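Local coordinates for protein thymidylate synthase A (PDB 1BKP) that catalyses, as a homodimer, the reductive methylation of dUMP to dTMP with 5,10-methylenetetrahydrofolate as methyl donor and reductant, releasing dihydrofolate, at residues Asn115-Asn119 with Gly120-Asp124; Gly101-Gly104 with His105-Phe109; Asp124-Asp127 with Tyr128-Gln132. All blocks are in the same frame, centred on the assembly; numbering follows the deposited sequence.

Interaction 1. Residues Asn115-Asn119 with Gly120-Asp124; sequences NRSLN and GEKVD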
loop_
_atom_site.group_PDB
_atom_site.type_symbol
_atom_site.label_atom_id
_atom_site.label_comp_id
_atom_site.label_asym_id
_atom_site.label_seq_id
_atom_site.Cartn_x
_atom_site.Cartn_y
_atom_site.Cartn_z
ATOM N N ASN A 115 -10.958 -17.041 -8.104
ATOM C CA ASN A 115 -11.515 -15.926 -8.807
ATOM C C ASN A 115 -10.726 -15.448 -10.008
ATOM O O ASN A 115 -11.113 -14.461 -10.620
ATOM C CB ASN A 115 -11.775 -14.779 -7.788
ATOM C CG ASN A 115 -10.534 -14.451 -6.897
ATOM O OD1 ASN A 115 -9.410 -14.761 -7.242
ATOM N ND2 ASN A 115 -10.755 -13.759 -5.785
ATOM N N ARG A 116 -9.610 -16.102 -10.342
ATOM C CA ARG A 116 -8.835 -15.702 -11.500
ATOM C C ARG A 116 -8.844 -16.816 -12.587
ATOM O O ARG A 116 -8.688 -17.974 -12.266
ATOM C CB ARG A 116 -7.382 -15.446 -11.126
ATOM C CG ARG A 116 -7.123 -14.413 -10.022
ATOM C CD ARG A 116 -7.578 -13.008 -10.405
ATOM N NE ARG A 116 -7.273 -12.674 -11.789
ATOM C CZ ARG A 116 -6.226 -11.949 -12.183
ATOM N NH1 ARG A 116 -5.326 -11.506 -11.308
ATOM N NH2 ARG A 116 -6.153 -11.547 -13.435
ATOM N N SER A 117 -9.072 -16.467 -13.860
ATOM C CA SER A 117 -9.031 -17.516 -14.910
ATOM C C SER A 117 -7.564 -17.751 -15.360
ATOM O O SER A 117 -6.882 -16.804 -15.700
ATOM C CB SER A 117 -9.822 -17.064 -16.132
ATOM O OG SER A 117 -11.111 -16.636 -15.747
ATOM N N LEU A 118 -7.087 -18.983 -15.381
ATOM C CA LEU A 118 -5.761 -19.209 -15.850
ATOM C C LEU A 118 -5.725 -20.579 -16.537
ATOM O O LEU A 118 -6.073 -21.573 -15.933
ATOM C CB LEU A 118 -4.828 -19.249 -14.653
ATOM C CG LEU A 118 -3.351 -19.479 -15.017
ATOM C CD1 LEU A 118 -2.797 -18.295 -15.805
ATOM C CD2 LEU A 118 -2.601 -19.707 -13.746
ATOM N N ASN A 119 -5.396 -20.603 -17.830
ATOM C CA ASN A 119 -5.242 -21.846 -18.619
ATOM C C ASN A 119 -6.432 -22.739 -18.583
ATOM O O ASN A 119 -6.296 -23.960 -18.392
ATOM C CB ASN A 119 -4.019 -22.619 -18.145
ATOM C CG ASN A 119 -2.739 -21.873 -18.426
ATOM O OD1 ASN A 119 -2.715 -21.005 -19.279
ATOM N ND2 ASN A 119 -1.695 -22.142 -17.652
ATOM N N GLY A 120 -7.602 -22.156 -18.622
ATOM C CA GLY A 120 -8.803 -22.997 -18.620
ATOM C C GLY A 120 -9.362 -23.480 -17.281
ATOM O O GLY A 120 -10.319 -24.241 -17.245
ATOM N N GLU A 121 -8.768 -22.995 -16.194
ATOM C CA GLU A 121 -9.155 -23.339 -14.833
ATOM C C GLU A 121 -9.362 -22.033 -14.027
ATOM O O GLU A 121 -8.906 -20.990 -14.451
ATOM C CB GLU A 121 -7.994 -24.158 -14.255
ATOM C CG GLU A 121 -8.404 -25.424 -13.552
ATOM C CD GLU A 121 -7.207 -26.085 -12.878
ATOM O OE1 GLU A 121 -6.410 -26.728 -13.600
ATOM O OE2 GLU A 121 -7.048 -25.931 -11.641
ATOM N N LYS A 122 -10.123 -22.073 -12.920
ATOM C CA LYS A 122 -10.359 -20.903 -12.042
ATOM C C LYS A 122 -9.364 -21.191 -10.948
ATOM O O LYS A 122 -9.314 -22.304 -10.436
ATOM C CB LYS A 122 -11.757 -20.884 -11.437
ATOM C CG LYS A 122 -12.791 -20.387 -12.377
ATOM C CD LYS A 122 -12.709 -18.912 -12.591
ATOM C CE LYS A 122 -13.803 -18.506 -13.582
ATOM N NZ LYS A 122 -14.106 -17.051 -13.586
ATOM N N VAL A 123 -8.614 -20.187 -10.550
ATOM C CA VAL A 123 -7.539 -20.409 -9.607
ATOM C C VAL A 123 -7.637 -19.255 -8.575
ATOM O O VAL A 123 -8.203 -18.224 -8.897
ATOM C CB VAL A 123 -6.316 -20.344 -10.590
ATOM C CG1 VAL A 123 -5.554 -19.007 -10.633
ATOM C CG2 VAL A 123 -5.643 -21.676 -10.771
ATOM N N ASP A 124 -7.038 -19.434 -7.388
ATOM C CA ASP A 124 -7.064 -18.391 -6.328
ATOM C C ASP A 124 -5.829 -17.448 -6.450
ATOM O O ASP A 124 -4.936 -17.614 -7.333
ATOM C CB ASP A 124 -7.211 -19.067 -4.922
ATOM C CG ASP A 124 -6.012 -19.931 -4.541
ATOM O OD1 ASP A 124 -4.820 -19.572 -4.838
ATOM O OD2 ASP A 124 -6.257 -21.019 -3.979
#
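Val123 CG1 sits across the strand pair from Arg116 CB, 4.0 Å away, and reaches Leu118 CB at 4.1 Å, so one methyl touches both first side-chain carbons on its face. Leu118 holds CG anti to its own backbone N (chi1 -180°), and its branch meets His131 of helix 125-135; Val123 packs on Tyr128 of the same helix. The Arg116 chain starts beside Val123, bends at chi2 and chi3, and leads away: NH2 forms a salt bridge with Asp153 of the second subunit, and the side chain makes a cation-pi contact with Tyr128. The strands form a beta hairpin closed by a type I' turn from Leu118 to Glu121. Gly120, the third residue of the turn, has phi 85°, where a CB would collide with the carbonyl O before it. The Leu118 N to Glu121 O hydrogen bond, 2.9 Å, is nearly straight. At the open end Val123 O takes Arg116 N at 2.9 Å and, weakly, Asn115 N at 3.1 Å, a classic beta bulge. Asn115 ND2 is hydrogen-bonded to Asp150 OD1 of the second subunit. On the other face Lys122, bent at chi2, lays its NZ alongside Ser117 OG at 3.7 Å, a contact too long for a hydrogen bond.

Interaction 2. Residues Gly101-Gly104 with His105-Phe109; sequences GTIG and HAYGF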
loop_
_atom_site.group_PDB
_atom_site.type_symbol
_atom_site.label_atom_id
_atom_site.label_comp_id
_atom_site.label_asym_id
_atom_site.label_seq_id
_atom_site.Cartn_x
_atom_site.Cartn_y
_atom_site.Cartn_z
ATOM N N GLY A 101 -17.302 -21.369 14.003
ATOM C CA GLY A 101 -15.904 -21.719 14.183
ATOM C C GLY A 101 -14.920 -20.914 13.281
ATOM O O GLY A 101 -13.700 -21.012 13.453
ATOM N N THR A 102 -15.442 -20.072 12.368
ATOM C CA THR A 102 -14.564 -19.293 11.443
ATOM C C THR A 102 -14.427 -17.802 11.784
ATOM O O THR A 102 -15.097 -17.262 12.738
ATOM C CB THR A 102 -15.142 -19.263 10.041
ATOM O OG1 THR A 102 -16.269 -18.372 10.027
ATOM C CG2 THR A 102 -15.558 -20.645 9.613
ATOM N N ILE A 103 -13.579 -17.120 10.990
ATOM C CA ILE A 103 -13.393 -15.670 11.170
ATOM C C ILE A 103 -14.128 -14.966 10.045
ATOM O O ILE A 103 -13.863 -13.855 9.755
ATOM C CB ILE A 103 -11.863 -15.209 11.300
ATOM C CG1 ILE A 103 -11.028 -15.822 10.169
ATOM C CG2 ILE A 103 -11.382 -15.609 12.683
ATOM C CD1 ILE A 103 -9.650 -15.181 9.912
ATOM N N GLY A 104 -15.131 -15.628 9.448
ATOM C CA GLY A 104 -15.861 -15.006 8.366
ATOM C C GLY A 104 -15.045 -15.070 7.077
ATOM O O GLY A 104 -14.145 -15.849 6.930
ATOM N N HIS A 105 -15.273 -14.128 6.203
ATOM C CA HIS A 105 -14.628 -14.163 4.895
ATOM C C HIS A 105 -13.338 -13.361 4.867
ATOM O O HIS A 105 -13.197 -12.529 4.038
ATOM C CB HIS A 105 -15.652 -13.608 3.889
ATOM C CG HIS A 105 -16.765 -14.555 3.600
ATOM N ND1 HIS A 105 -17.595 -14.406 2.512
ATOM C CD2 HIS A 105 -17.160 -15.694 4.225
ATOM C CE1 HIS A 105 -18.466 -15.408 2.475
ATOM N NE2 HIS A 105 -18.219 -16.209 3.505
ATOM N N ALA A 106 -12.501 -13.525 5.886
ATOM C CA ALA A 106 -11.244 -12.809 6.043
ATOM C C ALA A 106 -10.053 -13.704 5.872
ATOM O O ALA A 106 -10.111 -14.975 5.905
ATOM C CB ALA A 106 -11.227 -12.253 7.388
ATOM N N TYR A 107 -8.922 -13.055 5.738
ATOM C CA TYR A 107 -7.655 -13.691 5.626
ATOM C C TYR A 107 -7.570 -14.858 4.685
ATOM O O TYR A 107 -7.632 -14.673 3.469
ATOM C CB TYR A 107 -7.112 -14.034 7.045
ATOM C CG TYR A 107 -6.636 -12.860 7.870
ATOM C CD1 TYR A 107 -5.313 -12.394 7.757
ATOM C CD2 TYR A 107 -7.464 -12.233 8.808
ATOM C CE1 TYR A 107 -4.816 -11.343 8.560
ATOM C CE2 TYR A 107 -6.947 -11.182 9.612
ATOM C CZ TYR A 107 -5.639 -10.759 9.477
ATOM O OH TYR A 107 -5.122 -9.737 10.265
ATOM N N GLY A 108 -7.306 -16.047 5.235
ATOM C CA GLY A 108 -7.226 -17.221 4.407
ATOM C C GLY A 108 -8.368 -17.416 3.446
ATOM O O GLY A 108 -8.149 -17.878 2.372
ATOM N N PHE A 109 -9.579 -17.032 3.818
ATOM C CA PHE A 109 -10.752 -17.161 2.949
ATOM C C PHE A 109 -10.526 -16.355 1.650
ATOM O O PHE A 109 -10.778 -16.861 0.543
ATOM C CB PHE A 109 -11.984 -16.622 3.654
ATOM C CG PHE A 109 -13.234 -16.769 2.830
ATOM C CD1 PHE A 109 -13.951 -17.984 2.857
ATOM C CD2 PHE A 109 -13.640 -15.752 1.975
ATOM C CE1 PHE A 109 -15.071 -18.140 2.000
ATOM C CE2 PHE A 109 -14.729 -15.914 1.117
ATOM C CZ PHE A 109 -15.449 -17.109 1.126
#
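Gly104 O is gripped twice: Ala106 N reaches it at 3.0 Å in a weak, bent hydrogen bond (140° at the hydrogen), and Asn80 ND2 donates to it as well. The first of these bonds closes an inverse gamma turn centred on His105. Just upstream, Thr102 OG1 accepts from Gly104 N at 3.0 Å and 165°, an ST turn, while the same hydroxyl pairs with Asp100. Gly104 links the two turns in a backbone conformation that would set a CB against the carbonyl O before it.

Side chains then meet on two fronts. Ile103 has CG1 in the cramped position between backbone N and carbonyl carbon (chi1 49°), and its extended tip, CD1, comes within 3.8 Å of Tyr107 CD2 and 4.2 Å of Ala106 CB; the isoleucine and tyrosine side chains cross at about a right angle. Further out, the rings of His105 and Phe109 overlap by their faces, with Phe109 CZ 3.6 Å above the centre of the imidazole. His105 ND1 is hydrogen-bonded to Glu151, which would help to hold that ring's rotation. A backbone hydrogen bond from Phe109 N to Ala106 O, 3.0 Å, leads into helix 108-112.

Tyr107 is the link to the active site: Trp93 and its ring meet edge-to-face, and its OH makes a weak hydrogen bond with the backbone N of Cys160, the catalytic cysteine. Apolar contact along the ring and a weak polar tether at its end are consistent with these turns helping to place the phenol near the catalytic cysteine.

Interaction 3. Residues Asp124-Asp127 with Tyr128-Gln132; sequences DQVD and YLLHQ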
loop_
_atom_site.group_PDB
_atom_site.type_symbol
_atom_site.label_atom_id
_atom_site.label_comp_id
_atom_site.label_asym_id
_atom_site.label_seq_id
_atom_site.Cartn_x
_atom_site.Cartn_y
_atom_site.Cartn_z
ATOM N N ASP A 124 -7.038 -19.434 -7.388
ATOM C CA ASP A 124 -7.064 -18.391 -6.328
ATOM C C ASP A 124 -5.829 -17.448 -6.450
ATOM O O ASP A 124 -4.936 -17.614 -7.333
ATOM C CB ASP A 124 -7.211 -19.067 -4.922
ATOM C CG ASP A 124 -6.012 -19.931 -4.541
ATOM O OD1 ASP A 124 -4.820 -19.572 -4.838
ATOM O OD2 ASP A 124 -6.257 -21.019 -3.979
ATOM N N GLN A 125 -5.735 -16.485 -5.542
ATOM C CA GLN A 125 -4.637 -15.533 -5.607
ATOM C C GLN A 125 -3.279 -16.104 -5.424
ATOM O O GLN A 125 -2.317 -15.574 -5.931
ATOM C CB GLN A 125 -4.851 -14.468 -4.508
ATOM C CG GLN A 125 -6.044 -13.493 -4.787
ATOM C CD GLN A 125 -6.031 -12.340 -3.768
ATOM O OE1 GLN A 125 -4.995 -11.603 -3.677
ATOM N NE2 GLN A 125 -7.085 -12.232 -2.939
ATOM N N VAL A 126 -3.152 -17.144 -4.613
ATOM C CA VAL A 126 -1.836 -17.672 -4.344
ATOM C C VAL A 126 -1.351 -18.492 -5.585
ATOM O O VAL A 126 -0.226 -18.290 -6.048
ATOM C CB VAL A 126 -1.860 -18.563 -3.094
ATOM C CG1 VAL A 126 -0.484 -19.194 -2.856
ATOM C CG2 VAL A 126 -2.333 -17.756 -1.860
ATOM N N ASP A 127 -2.185 -19.394 -6.124
ATOM C CA ASP A 127 -1.756 -20.131 -7.320
ATOM C C ASP A 127 -1.577 -19.225 -8.521
ATOM O O ASP A 127 -0.641 -19.429 -9.317
ATOM C CB ASP A 127 -2.782 -21.210 -7.641
ATOM C CG ASP A 127 -2.743 -22.359 -6.626
ATOM O OD1 ASP A 127 -1.653 -22.637 -6.047
ATOM O OD2 ASP A 127 -3.836 -22.894 -6.374
ATOM N N TYR A 128 -2.349 -18.137 -8.574
ATOM C CA TYR A 128 -2.208 -17.255 -9.682
ATOM C C TYR A 128 -0.827 -16.547 -9.532
ATOM O O TYR A 128 -0.004 -16.473 -10.464
ATOM C CB TYR A 128 -3.320 -16.195 -9.669
ATOM C CG TYR A 128 -3.227 -15.319 -10.896
ATOM C CD1 TYR A 128 -3.748 -15.754 -12.125
ATOM C CD2 TYR A 128 -2.580 -14.089 -10.846
ATOM C CE1 TYR A 128 -3.645 -14.983 -13.252
ATOM C CE2 TYR A 128 -2.476 -13.307 -11.965
ATOM C CZ TYR A 128 -3.026 -13.753 -13.144
ATOM O OH TYR A 128 -3.063 -12.837 -14.159
ATOM N N LEU A 129 -0.525 -16.090 -8.310
ATOM C CA LEU A 129 0.769 -15.432 -8.072
ATOM C C LEU A 129 1.929 -16.388 -8.364
ATOM O O LEU A 129 2.905 -16.002 -9.054
ATOM C CB LEU A 129 0.867 -15.037 -6.550
ATOM C CG LEU A 129 2.290 -14.488 -6.096
ATOM C CD1 LEU A 129 2.586 -13.147 -6.810
ATOM C CD2 LEU A 129 2.442 -14.346 -4.536
ATOM N N LEU A 130 1.850 -17.639 -7.891
ATOM C CA LEU A 130 2.990 -18.581 -8.093
ATOM C C LEU A 130 3.284 -18.787 -9.599
ATOM O O LEU A 130 4.453 -18.649 -10.064
ATOM C CB LEU A 130 2.675 -19.918 -7.428
ATOM C CG LEU A 130 2.859 -19.883 -5.894
ATOM C CD1 LEU A 130 2.414 -21.183 -5.390
ATOM C CD2 LEU A 130 4.317 -19.589 -5.366
ATOM N N HIS A 131 2.189 -18.909 -10.362
ATOM C CA HIS A 131 2.276 -19.103 -11.797
ATOM C C HIS A 131 2.909 -17.874 -12.457
ATOM O O HIS A 131 3.800 -17.979 -13.282
ATOM C CB HIS A 131 0.910 -19.385 -12.382
ATOM C CG HIS A 131 0.917 -19.487 -13.906
ATOM N ND1 HIS A 131 0.917 -18.373 -14.721
ATOM C CD2 HIS A 131 1.019 -20.551 -14.727
ATOM C CE1 HIS A 131 1.044 -18.756 -15.982
ATOM N NE2 HIS A 131 1.102 -20.068 -16.015
ATOM N N GLN A 132 2.421 -16.685 -12.089
ATOM C CA GLN A 132 2.895 -15.418 -12.679
ATOM C C GLN A 132 4.345 -15.039 -12.358
ATOM O O GLN A 132 5.076 -14.524 -13.231
ATOM C CB GLN A 132 1.952 -14.272 -12.276
ATOM C CG GLN A 132 0.539 -14.395 -12.962
ATOM C CD GLN A 132 0.642 -14.323 -14.533
ATOM O OE1 GLN A 132 0.623 -15.328 -15.210
ATOM N NE2 GLN A 132 0.798 -13.133 -15.058
#
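From Asp124 to His131 the backbone follows regular i to i+4 helical bonding: the N atoms of Tyr128, Leu129, Leu130 and His131 each donate to the carbonyl O four residues back, beginning with Tyr128 N to Asp124 O at 2.9 Å, and so build the first turns of helix 125-135. Asp124 is the N-cap. Its chi1 of 65° folds the carboxylate back over the helix start, where OD1 takes Asp127 N at 2.9 Å almost straight (170°) and Val126 N only weakly; OD2 turns to Lys114 and Lys78 in salt bridges.

One turn further, Val126 CG1 and Leu130 CD1 meet at 4.3 Å in a light apolar contact. These two residues carry the helix onto its neighbours, Val126 against Leu111 of helix 108-112 and Leu130 against Ile202 and Thr206 of helix 188-206. Tyr128 CB lies 3.2 Å from Asp124 O, and Gln132 CG covers one face of its ring, offset toward the rim. The amide of Gln132 then accepts from His131: ND1 to OE1 is 3.1 Å, with the oxygen in the imidazole plane and the donor on a lone pair. Asp127 OD1 is bonded to Tyr254 OH.

The capping carboxylate thus satisfies Asp127 N, and weakly Val126 N, amides with no preceding helical turn to bond them, and its negative charge, shared with two lysines, would probably interact favourably with the N-terminal end of the helix dipole.

How the interactions relate
Along the chain the order is interaction 2, interaction 1, interaction 3, all within the thymidylate synthase fold. Interaction 2 leads into helix 108-112, which precedes the hairpin of interaction 1; its centre is 21 Å from that of interaction 1 and 20 Å from that of interaction 3, with nearest atoms about 7 Å apart in each case. Interactions 1 and 3 have centres 9 Å apart, touch, and share Asp124, where strand 121-123 passes into helix 125-135. The hairpin also reaches the second subunit, whereas 101-109 borders the catalytic cysteine, so this run of chain connects a dimer contact with the active-site region.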